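Local coordinates for putative methyltransferase protein (Bacteroides fragilis, PDB 5BP9), which binds S-adenosyl-L-homocysteine and is probably an S-adenosylmethionine-dependent methyltransferase whose natural substrate is not established, at residues N39-K47 and I129-E137; N151-A159 and L182-L190. One frame throughout, in Å; residues are numbered along the deposited sequence.

The two contacts follow one another along the chain, contact 1 being complete before residue 151, and their centres lie about 17 Å apart. In contact 1 the loop ahead of helix 49-60 packs on the turn between strand 125-130 and helix 133-142; in contact 2 the loop between strands 147-149 and 161-166 packs on helix 180-190. Strands 125-130, 147-149 and 161-166 all belong to the seven-stranded mixed sheet. The contacts meet where Asn151 ND2 probably bonds to Ser41 O, 3.0 Å away, and where Asn39 ND2 probably does the same to Glu155 OE2. Both touch S-adenosyl-L-homocysteine: contact 1 holds its ribose and lies against its adenine, while contact 2 reads the adenine edge, which makes them neighbouring walls of one cofactor site.

Contact 1. Residues N39-K47 and I129-E137; sequences NTSLLPAEK and IDISPLSVE. With SAH (S-adenosyl-L-homocysteine), chain D.
Leu43 and Ile131 bring the two backbones together: the chain directions of 41-45 and 131-134 differ by 8°, and Leu43 N donates to Ile131 O at 3.1 Å. The bond is nearly straight at hydrogen (164°), although the donor stands above the carbonyl plane. Beyond it, Pro133 at the first turn of the helix sets its ring against the loop, CD close to Leu43 O and CG 4.0 Å from Ala45 CB, where the small methyl fits against the ring. Ile131 suits its place because its branches divide the work. CG2 faces Leu42 CD2, while CG1, held between backbone N and carbonyl carbon (chi1 58°), carries CD1 to within 3.8 Å of Leu43 CG. The same Ile131 CD1 lies 3.6 Å from SAH N7 of the adenine. Asp130 turns its carboxylate to the ribose: OD1 accepts from O2' at 2.7 Å and OD2 from O3' at 2.6 Å. OD1 also takes Ser132 N on its anti lone pair, an Asx turn that holds the acid in position. Ser132 OG in turn caps helix 133-142 by accepting from Ser135 N, and is bonded to Asp48 as well. An acidic residue at the C-terminal end of the Rossmann-like sheet's second strand, its carboxylate taking both ribose hydroxyls, is a hallmark of class I methyltransferases.

Contact 2. Residues N151-A159 and L182-L190; sequences NLFDERFAA and LFFRKMKQL. With SAH (S-adenosyl-L-homocysteine), chain D.
Lys186 supplies the polar link, crossing from helix 180-190 to the backbone of loop 151-159. Its chain leaves with CG anti to the backbone N (chi1 -173°) and turns about the CB-CG bond (chi2 77°), passing Leu152 O on the way to two carbonyls: NZ donates to Asp154 O and to Phe157 O, each 2.8 Å away. Phe157 O receives NZ in its carbonyl plane, whereas Asp154 O is reached by NZ and Phe157 N from opposite faces. A long amine suits this place, since it can tie together both ends of a type I turn. Water extends the link, one molecule joining Phe157 O to Gln189 NE2. Apolar contacts flank the lysine. Leu152 CD1 lies 3.8 Å from Leu190 CD1 and also meets the methyl of selenomethionine Met187; Phe157 crosses Leu190 at about a right angle. Phe153 brings CD1 to 3.9 Å from Leu182 CD2, while Phe183 CA sits at its ring edge. Within the loop, Arg156 grips the Asp154 carboxylate side-on. Toward the cofactor, Leu152 N donates to adenine N1 at 3.1 Å, and Asn151 OD1 accepts a weak bond from N6. This pairing with the adenine edge, made from the loop following strand 147-149, is characteristic of the adenine pocket in class I methyltransferases.

Contact 1. Residues N39-K47 and I129-E137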
loop_
_atom_site.group_PDB
_atom_site.type_symbol
_atom_site.label_atom_id
_atom_site.label_comp_id
_atom_site.label_asym_id
_atom_site.label_seq_id
_atom_site.Cartn_x
_atom_site.Cartn_y
_atom_site.Cartn_z
ATOM N N ASN A 39 -1.185 -3.956 -16.160
ATOM C CA ASN A 39 -2.310 -3.517 -15.293
ATOM C C ASN A 39 -3.117 -4.640 -14.658
ATOM O O ASN A 39 -3.823 -4.387 -13.693
ATOM C CB ASN A 39 -3.276 -2.582 -16.045
ATOM C CG ASN A 39 -2.682 -1.212 -16.331
ATOM O OD1 ASN A 39 -1.596 -0.855 -15.869
ATOM N ND2 ASN A 39 -3.402 -0.439 -17.114
ATOM N N THR A 40 -3.058 -5.852 -15.224
ATOM C CA THR A 40 -3.840 -6.986 -14.712
ATOM C C THR A 40 -3.002 -8.011 -13.975
ATOM O O THR A 40 -3.584 -8.926 -13.376
ATOM C CB THR A 40 -4.601 -7.720 -15.839
ATOM O OG1 THR A 40 -3.676 -8.281 -16.773
ATOM C CG2 THR A 40 -5.492 -6.773 -16.561
ATOM N N SER A 41 -1.668 -7.837 -13.990
ATOM C CA SER A 41 -0.750 -8.854 -13.474
ATOM C C SER A 41 -0.983 -9.199 -11.986
ATOM O O SER A 41 -1.187 -8.320 -11.131
ATOM C CB SER A 41 0.707 -8.436 -13.693
ATOM O OG SER A 41 0.958 -7.165 -13.114
ATOM N N LEU A 42 -0.958 -10.501 -11.714
ATOM C CA LEU A 42 -1.050 -11.066 -10.378
ATOM C C LEU A 42 0.245 -11.817 -10.081
ATOM O O LEU A 42 1.011 -12.165 -11.018
ATOM C CB LEU A 42 -2.239 -12.028 -10.305
ATOM C CG LEU A 42 -3.619 -11.429 -10.615
ATOM C CD1 LEU A 42 -4.678 -12.505 -10.589
ATOM C CD2 LEU A 42 -3.937 -10.319 -9.615
ATOM N N LEU A 43 0.521 -12.059 -8.805
ATOM C CA LEU A 43 1.714 -12.848 -8.450
ATOM C C LEU A 43 1.386 -14.340 -8.493
ATOM O O LEU A 43 0.412 -14.763 -7.928
ATOM C CB LEU A 43 2.228 -12.513 -7.051
ATOM C CG LEU A 43 2.488 -11.053 -6.746
ATOM C CD1 LEU A 43 2.980 -10.904 -5.320
ATOM C CD2 LEU A 43 3.488 -10.445 -7.712
ATOM N N PRO A 44 2.252 -15.135 -9.175
ATOM C CA PRO A 44 2.089 -16.580 -9.022
ATOM C C PRO A 44 2.512 -16.996 -7.623
ATOM O O PRO A 44 3.421 -16.409 -7.087
ATOM C CB PRO A 44 3.028 -17.190 -10.069
ATOM C CG PRO A 44 3.914 -16.116 -10.531
ATOM C CD PRO A 44 3.400 -14.782 -10.048
ATOM N N ALA A 45 1.842 -17.989 -7.038
ATOM C CA ALA A 45 2.144 -18.427 -5.670
ATOM C C ALA A 45 3.605 -18.851 -5.502
ATOM O O ALA A 45 4.198 -18.630 -4.446
ATOM C CB ALA A 45 1.213 -19.558 -5.260
ATOM N N GLU A 46 4.180 -19.421 -6.554
ATOM C CA GLU A 46 5.576 -19.845 -6.549
ATOM C C GLU A 46 6.578 -18.685 -6.532
ATOM O O GLU A 46 7.758 -18.908 -6.271
ATOM C CB GLU A 46 5.868 -20.779 -7.747
ATOM C CG GLU A 46 5.638 -20.178 -9.139
ATOM C CD GLU A 46 4.273 -20.485 -9.764
ATOM O OE1 GLU A 46 4.218 -20.531 -11.023
ATOM O OE2 GLU A 46 3.262 -20.640 -9.017
ATOM N N LYS A 47 6.101 -17.460 -6.813
ATOM C CA LYS A 47 6.931 -16.249 -6.783
ATOM C C LYS A 47 6.258 -15.195 -5.880
ATOM O O LYS A 47 6.286 -13.989 -6.173
ATOM C CB LYS A 47 7.193 -15.702 -8.198
ATOM C CG LYS A 47 7.938 -16.663 -9.108
ATOM C CD LYS A 47 8.065 -16.110 -10.520
ATOM C CE LYS A 47 8.776 -17.112 -11.418
ATOM N NZ LYS A 47 8.700 -16.781 -12.864
ATOM N N ILE A 129 -8.306 -5.870 -1.426
ATOM C CA ILE A 129 -7.717 -6.438 -2.642
ATOM C C ILE A 129 -6.206 -6.592 -2.468
ATOM O O ILE A 129 -5.558 -5.818 -1.735
ATOM C CB ILE A 129 -8.037 -5.613 -3.904
ATOM C CG1 ILE A 129 -7.401 -4.213 -3.890
ATOM C CG2 ILE A 129 -9.542 -5.574 -4.171
ATOM C CD1 ILE A 129 -7.443 -3.554 -5.246
ATOM N N ASP A 130 -5.652 -7.601 -3.124
ATOM C CA ASP A 130 -4.209 -7.793 -3.175
ATOM C C ASP A 130 -3.889 -8.663 -4.371
ATOM O O ASP A 130 -4.695 -9.498 -4.771
ATOM C CB ASP A 130 -3.687 -8.458 -1.864
ATOM C CG ASP A 130 -2.246 -8.122 -1.577
ATOM O OD1 ASP A 130 -1.376 -8.624 -2.337
ATOM O OD2 ASP A 130 -1.988 -7.350 -0.603
ATOM N N ILE A 131 -2.691 -8.487 -4.919
ATOM C CA ILE A 131 -2.232 -9.338 -6.031
ATOM C C ILE A 131 -1.611 -10.664 -5.570
ATOM O O ILE A 131 -1.371 -11.532 -6.398
ATOM C CB ILE A 131 -1.239 -8.602 -6.950
ATOM C CG1 ILE A 131 -0.010 -8.117 -6.169
ATOM C CG2 ILE A 131 -1.955 -7.456 -7.678
ATOM C CD1 ILE A 131 1.097 -7.522 -7.029
ATOM N N SER A 132 -1.348 -10.797 -4.267
ATOM C CA SER A 132 -0.710 -11.985 -3.680
ATOM C C SER A 132 -1.765 -13.071 -3.425
ATOM O O SER A 132 -2.661 -12.852 -2.603
ATOM C CB SER A 132 -0.032 -11.636 -2.362
ATOM O OG SER A 132 0.249 -12.803 -1.604
ATOM N N PRO A 133 -1.618 -14.257 -4.045
ATOM C CA PRO A 133 -2.667 -15.265 -3.826
ATOM C C PRO A 133 -2.675 -15.816 -2.417
ATOM O O PRO A 133 -3.754 -16.067 -1.854
ATOM C CB PRO A 133 -2.342 -16.358 -4.844
ATOM C CG PRO A 133 -0.888 -16.184 -5.117
ATOM C CD PRO A 133 -0.620 -14.718 -5.016
ATOM N N LEU A 134 -1.500 -15.981 -1.825
ATOM C CA LEU A 134 -1.400 -16.533 -0.488
ATOM C C LEU A 134 -1.875 -15.526 0.575
ATOM O O LEU A 134 -2.424 -15.923 1.615
ATOM C CB LEU A 134 0.025 -17.036 -0.218
ATOM C CG LEU A 134 0.421 -18.286 -1.006
ATOM C CD1 LEU A 134 1.922 -18.520 -1.002
ATOM C CD2 LEU A 134 -0.327 -19.498 -0.473
ATOM N N SER A 135 -1.687 -14.225 0.323
ATOM C CA SER A 135 -2.218 -13.200 1.207
ATOM C C SER A 135 -3.737 -13.222 1.203
ATOM O O SER A 135 -4.354 -13.160 2.265
ATOM C CB SER A 135 -1.695 -11.825 0.825
ATOM O OG SER A 135 -0.276 -11.758 0.942
ATOM N N VAL A 136 -4.330 -13.329 0.022
ATOM C CA VAL A 136 -5.788 -13.418 -0.088
ATOM C C VAL A 136 -6.338 -14.670 0.609
ATOM O O VAL A 136 -7.368 -14.580 1.321
ATOM C CB VAL A 136 -6.240 -13.279 -1.556
ATOM C CG1 VAL A 136 -7.721 -13.603 -1.737
ATOM C CG2 VAL A 136 -5.903 -11.882 -2.086
ATOM N N GLU A 137 -5.626 -15.802 0.475
ATOM C CA GLU A 137 -5.977 -17.043 1.198
ATOM C C GLU A 137 -6.085 -16.777 2.676
ATOM O O GLU A 137 -7.079 -17.109 3.303
ATOM C CB GLU A 137 -4.898 -18.139 0.994
ATOM C CG GLU A 137 -4.866 -19.281 2.025
ATOM C CD GLU A 137 -3.818 -20.343 1.713
ATOM O OE1 GLU A 137 -3.093 -20.732 2.663
ATOM O OE2 GLU A 137 -3.737 -20.755 0.525
HETATM N N SAH D . -1.349 -2.917 3.558
HETATM C CA SAH D . -0.583 -4.096 4.119
HETATM C CB SAH D . 0.526 -4.626 3.198
HETATM C CG SAH D . 1.530 -3.590 2.688
HETATM S SD SAH D . 2.690 -4.339 1.582
HETATM C C SAH D . 0.027 -3.745 5.448
HETATM O O SAH D . -0.048 -2.607 5.897
HETATM O OXT SAH D . 0.619 -4.571 6.142
HETATM C "C5'" SAH D . 2.010 -3.921 -0.003
HETATM C "C4'" SAH D . 0.943 -4.907 -0.465
HETATM O "O4'" SAH D . 0.400 -4.424 -1.712
HETATM C "C3'" SAH D . 1.411 -6.334 -0.740
HETATM O "O3'" SAH D . 0.566 -7.273 -0.036
HETATM C "C2'" SAH D . 1.320 -6.472 -2.257
HETATM O "O2'" SAH D . 1.116 -7.784 -2.742
HETATM C "C1'" SAH D . 0.187 -5.532 -2.599
HETATM N N9 SAH D . 0.137 -5.001 -3.970
HETATM C C8 SAH D . 1.178 -4.578 -4.706
HETATM N N7 SAH D . 0.851 -4.095 -5.866
HETATM C C5 SAH D . -0.526 -4.184 -5.889
HETATM C C6 SAH D . -1.497 -3.844 -6.842
HETATM N N6 SAH D . -1.197 -3.287 -8.028
HETATM N N1 SAH D . -2.806 -4.078 -6.546
HETATM C C2 SAH D . -3.106 -4.644 -5.357
HETATM N N3 SAH D . -2.258 -5.003 -4.377
HETATM C C4 SAH D . -0.973 -4.760 -4.703
#

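Contact 2. Residues N151-A159 and L182-L190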
loop_
_atom_site.group_PDB
_atom_site.type_symbol
_atom_site.label_atom_id
_atom_site.label_comp_id
_atom_site.label_asym_id
_atom_site.label_seq_id
_atom_site.Cartn_x
_atom_site.Cartn_y
_atom_site.Cartn_z
ATOM N N ASN A 151 -5.570 -6.855 -9.124
ATOM C CA ASN A 151 -4.662 -5.714 -9.248
ATOM C C ASN A 151 -5.506 -4.437 -9.301
ATOM O O ASN A 151 -6.430 -4.352 -10.107
ATOM C CB ASN A 151 -3.836 -5.858 -10.529
ATOM C CG ASN A 151 -2.673 -4.884 -10.610
ATOM O OD1 ASN A 151 -2.831 -3.686 -10.384
ATOM N ND2 ASN A 151 -1.503 -5.391 -10.970
ATOM N N LEU A 152 -5.177 -3.440 -8.462
ATOM C CA LEU A 152 -5.862 -2.159 -8.460
ATOM C C LEU A 152 -6.074 -1.583 -9.863
ATOM O O LEU A 152 -7.121 -0.991 -10.142
ATOM C CB LEU A 152 -5.041 -1.157 -7.612
ATOM C CG LEU A 152 -5.542 0.292 -7.555
ATOM C CD1 LEU A 152 -6.858 0.357 -6.812
ATOM C CD2 LEU A 152 -4.510 1.195 -6.904
ATOM N N PHE A 153 -5.061 -1.751 -10.729
ATOM C CA PHE A 153 -5.053 -1.130 -12.045
ATOM C C PHE A 153 -5.792 -1.920 -13.136
ATOM O O PHE A 153 -5.924 -1.433 -14.272
ATOM C CB PHE A 153 -3.622 -0.835 -12.469
ATOM C CG PHE A 153 -2.923 0.103 -11.544
ATOM C CD1 PHE A 153 -3.326 1.433 -11.464
ATOM C CD2 PHE A 153 -1.904 -0.337 -10.726
ATOM C CE1 PHE A 153 -2.703 2.291 -10.587
ATOM C CE2 PHE A 153 -1.275 0.525 -9.857
ATOM C CZ PHE A 153 -1.661 1.839 -9.793
ATOM N N ASP A 154 -6.306 -3.090 -12.783
ATOM C CA ASP A 154 -6.996 -3.967 -13.744
ATOM C C ASP A 154 -8.175 -3.193 -14.326
ATOM O O ASP A 154 -9.006 -2.689 -13.579
ATOM C CB ASP A 154 -7.451 -5.246 -13.006
ATOM C CG ASP A 154 -7.966 -6.329 -13.916
ATOM O OD1 ASP A 154 -8.578 -6.034 -14.955
ATOM O OD2 ASP A 154 -7.788 -7.513 -13.557
ATOM N N GLU A 155 -8.245 -3.105 -15.664
ATOM C CA GLU A 155 -9.342 -2.405 -16.330
ATOM C C GLU A 155 -10.693 -3.021 -15.998
ATOM O O GLU A 155 -11.716 -2.347 -16.106
ATOM C CB GLU A 155 -9.140 -2.399 -17.850
ATOM C CG GLU A 155 -7.944 -1.585 -18.305
ATOM C CD GLU A 155 -6.623 -2.338 -18.346
ATOM O OE1 GLU A 155 -6.550 -3.541 -17.901
ATOM O OE2 GLU A 155 -5.654 -1.701 -18.843
ATOM N N ARG A 156 -10.704 -4.319 -15.655
ATOM C CA ARG A 156 -11.940 -5.022 -15.303
ATOM C C ARG A 156 -12.386 -4.827 -13.851
ATOM O O ARG A 156 -13.484 -5.223 -13.506
ATOM C CB ARG A 156 -11.809 -6.532 -15.575
ATOM C CG ARG A 156 -11.391 -6.921 -16.993
ATOM C CD ARG A 156 -10.879 -8.361 -17.031
ATOM N NE ARG A 156 -9.699 -8.564 -16.179
ATOM C CZ ARG A 156 -9.157 -9.747 -15.883
ATOM N NH1 ARG A 156 -9.672 -10.874 -16.373
ATOM N NH2 ARG A 156 -8.085 -9.809 -15.090
ATOM N N PHE A 157 -11.537 -4.259 -12.991
ATOM C CA PHE A 157 -11.887 -4.019 -11.585
ATOM C C PHE A 157 -12.734 -2.753 -11.528
ATOM O O PHE A 157 -12.240 -1.636 -11.783
ATOM C CB PHE A 157 -10.620 -3.867 -10.717
ATOM C CG PHE A 157 -10.888 -3.464 -9.287
ATOM C CD1 PHE A 157 -11.834 -4.139 -8.508
ATOM C CD2 PHE A 157 -10.157 -2.437 -8.690
ATOM C CE1 PHE A 157 -12.080 -3.773 -7.196
ATOM C CE2 PHE A 157 -10.407 -2.065 -7.379
ATOM C CZ PHE A 157 -11.367 -2.739 -6.629
ATOM N N ALA A 158 -14.006 -2.930 -11.200
ATOM C CA ALA A 158 -14.979 -1.842 -11.248
ATOM C C ALA A 158 -15.878 -1.998 -10.053
ATOM O O ALA A 158 -16.521 -3.041 -9.886
ATOM C CB ALA A 158 -15.793 -1.905 -12.539
ATOM N N ALA A 159 -15.869 -0.970 -9.226
ATOM C CA ALA A 159 -16.629 -0.862 -7.985
ATOM C C ALA A 159 -16.413 0.559 -7.509
ATOM O O ALA A 159 -15.484 1.213 -7.969
ATOM C CB ALA A 159 -16.159 -1.866 -6.951
ATOM N N LEU A 182 -2.205 7.447 -14.770
ATOM C CA LEU A 182 -2.958 6.188 -14.708
ATOM C C LEU A 182 -3.609 6.029 -13.353
ATOM O O LEU A 182 -4.777 5.653 -13.256
ATOM C CB LEU A 182 -2.027 4.997 -14.971
ATOM C CG LEU A 182 -2.617 3.586 -14.854
ATOM C CD1 LEU A 182 -3.470 3.247 -16.067
ATOM C CD2 LEU A 182 -1.500 2.568 -14.675
ATOM N N PHE A 183 -2.835 6.309 -12.300
ATOM C CA PHE A 183 -3.358 6.192 -10.946
ATOM C C PHE A 183 -4.601 7.076 -10.744
ATOM O O PHE A 183 -5.634 6.603 -10.259
ATOM C CB PHE A 183 -2.253 6.538 -9.937
ATOM C CG PHE A 183 -2.755 6.647 -8.528
ATOM C CD1 PHE A 183 -3.207 5.514 -7.863
ATOM C CD2 PHE A 183 -2.840 7.865 -7.896
ATOM C CE1 PHE A 183 -3.732 5.613 -6.584
ATOM C CE2 PHE A 183 -3.323 7.965 -6.594
ATOM C CZ PHE A 183 -3.801 6.844 -5.939
ATOM N N PHE A 184 -4.497 8.364 -11.097
ATOM C CA PHE A 184 -5.610 9.269 -10.883
ATOM C C PHE A 184 -6.802 8.965 -11.787
ATOM O O PHE A 184 -7.944 9.142 -11.375
ATOM C CB PHE A 184 -5.153 10.722 -10.966
ATOM C CG PHE A 184 -4.391 11.154 -9.734
ATOM C CD1 PHE A 184 -5.041 11.182 -8.498
ATOM C CD2 PHE A 184 -3.050 11.505 -9.776
ATOM C CE1 PHE A 184 -4.363 11.551 -7.336
ATOM C CE2 PHE A 184 -2.389 11.913 -8.629
ATOM C CZ PHE A 184 -3.028 11.913 -7.399
ATOM N N ARG A 185 -6.549 8.446 -12.991
ATOM C CA ARG A 185 -7.651 7.962 -13.836
ATOM C C ARG A 185 -8.400 6.824 -13.165
ATOM O O ARG A 185 -9.630 6.805 -13.182
ATOM C CB ARG A 185 -7.189 7.519 -15.216
ATOM C CG ARG A 185 -6.847 8.666 -16.142
ATOM C CD ARG A 185 -6.722 8.203 -17.589
ATOM N NE ARG A 185 -5.596 7.294 -17.844
ATOM C CZ ARG A 185 -4.329 7.648 -18.079
ATOM N NH1 ARG A 185 -3.947 8.915 -18.062
ATOM N NH2 ARG A 185 -3.421 6.707 -18.329
ATOM N N LYS A 186 -7.670 5.898 -12.554
ATOM C CA LYS A 186 -8.316 4.790 -11.869
ATOM C C LYS A 186 -9.094 5.290 -10.647
ATOM O O LYS A 186 -10.206 4.834 -10.370
ATOM C CB LYS A 186 -7.293 3.722 -11.458
ATOM C CG LYS A 186 -7.908 2.456 -10.880
ATOM C CD LYS A 186 -8.471 1.592 -12.001
ATOM C CE LYS A 186 -9.504 0.622 -11.505
ATOM N NZ LYS A 186 -9.944 -0.268 -12.612
HETATM N N MSE A 187 -8.517 6.244 -9.928
HETATM C CA MSE A 187 -9.196 6.810 -8.757
HETATM C C MSE A 187 -10.501 7.492 -9.110
HETATM O O MSE A 187 -11.504 7.331 -8.403
HETATM C CB MSE A 187 -8.298 7.808 -8.014
HETATM C CG MSE A 187 -7.034 7.229 -7.398
HETATM SE SE MSE A 187 -7.400 5.891 -6.005
HETATM C CE MSE A 187 -7.101 4.359 -7.094
ATOM N N LYS A 188 -10.526 8.200 -10.231
ATOM C CA LYS A 188 -11.771 8.787 -10.718
ATOM C C LYS A 188 -12.856 7.723 -10.952
ATOM O O LYS A 188 -14.035 8.001 -10.693
ATOM C CB LYS A 188 -11.542 9.590 -11.997
ATOM C CG LYS A 188 -10.802 10.882 -11.762
ATOM C CD LYS A 188 -10.548 11.617 -13.073
ATOM N N GLN A 189 -12.473 6.538 -11.454
ATOM C CA GLN A 189 -13.437 5.459 -11.695
ATOM C C GLN A 189 -13.960 4.834 -10.405
ATOM O O GLN A 189 -15.076 4.335 -10.356
ATOM C CB GLN A 189 -12.802 4.333 -12.526
ATOM C CG GLN A 189 -12.267 4.686 -13.924
ATOM C CD GLN A 189 -11.258 3.627 -14.447
ATOM O OE1 GLN A 189 -10.232 3.967 -15.045
ATOM N NE2 GLN A 189 -11.541 2.346 -14.198
ATOM N N LEU A 190 -13.111 4.807 -9.377
ATOM C CA LEU A 190 -13.416 4.111 -8.131
ATOM C C LEU A 190 -14.049 4.948 -7.029
ATOM O O LEU A 190 -14.600 4.380 -6.079
ATOM C CB LEU A 190 -12.119 3.470 -7.576
ATOM C CG LEU A 190 -11.438 2.371 -8.398
ATOM C CD1 LEU A 190 -10.181 1.921 -7.686
ATOM C CD2 LEU A 190 -12.384 1.190 -8.679
HETATM N N SAH D . -1.349 -2.917 3.558
HETATM C CA SAH D . -0.583 -4.096 4.119
HETATM C CB SAH D . 0.526 -4.626 3.198
HETATM C CG SAH D . 1.530 -3.590 2.688
HETATM S SD SAH D . 2.690 -4.339 1.582
HETATM C C SAH D . 0.027 -3.745 5.448
HETATM O O SAH D . -0.048 -2.607 5.897
HETATM O OXT SAH D . 0.619 -4.571 6.142
HETATM C "C5'" SAH D . 2.010 -3.921 -0.003
HETATM C "C4'" SAH D . 0.943 -4.907 -0.465
HETATM O "O4'" SAH D . 0.400 -4.424 -1.712
HETATM C "C3'" SAH D . 1.411 -6.334 -0.740
HETATM O "O3'" SAH D . 0.566 -7.273 -0.036
HETATM C "C2'" SAH D . 1.320 -6.472 -2.257
HETATM O "O2'" SAH D . 1.116 -7.784 -2.742
HETATM C "C1'" SAH D . 0.187 -5.532 -2.599
HETATM N N9 SAH D . 0.137 -5.001 -3.970
HETATM C C8 SAH D . 1.178 -4.578 -4.706
HETATM N N7 SAH D . 0.851 -4.095 -5.866
HETATM C C5 SAH D . -0.526 -4.184 -5.889
HETATM C C6 SAH D . -1.497 -3.844 -6.842
HETATM N N6 SAH D . -1.197 -3.287 -8.028
HETATM N N1 SAH D . -2.806 -4.078 -6.546
HETATM C C2 SAH D . -3.106 -4.644 -5.357
HETATM N N3 SAH D . -2.258 -5.003 -4.377
HETATM C C4 SAH D . -0.973 -4.760 -4.703
HETATM O O HOH W 1 -13.199 0.790 -12.891
HETATM O O HOH W 2 -15.155 1.536 -11.142
#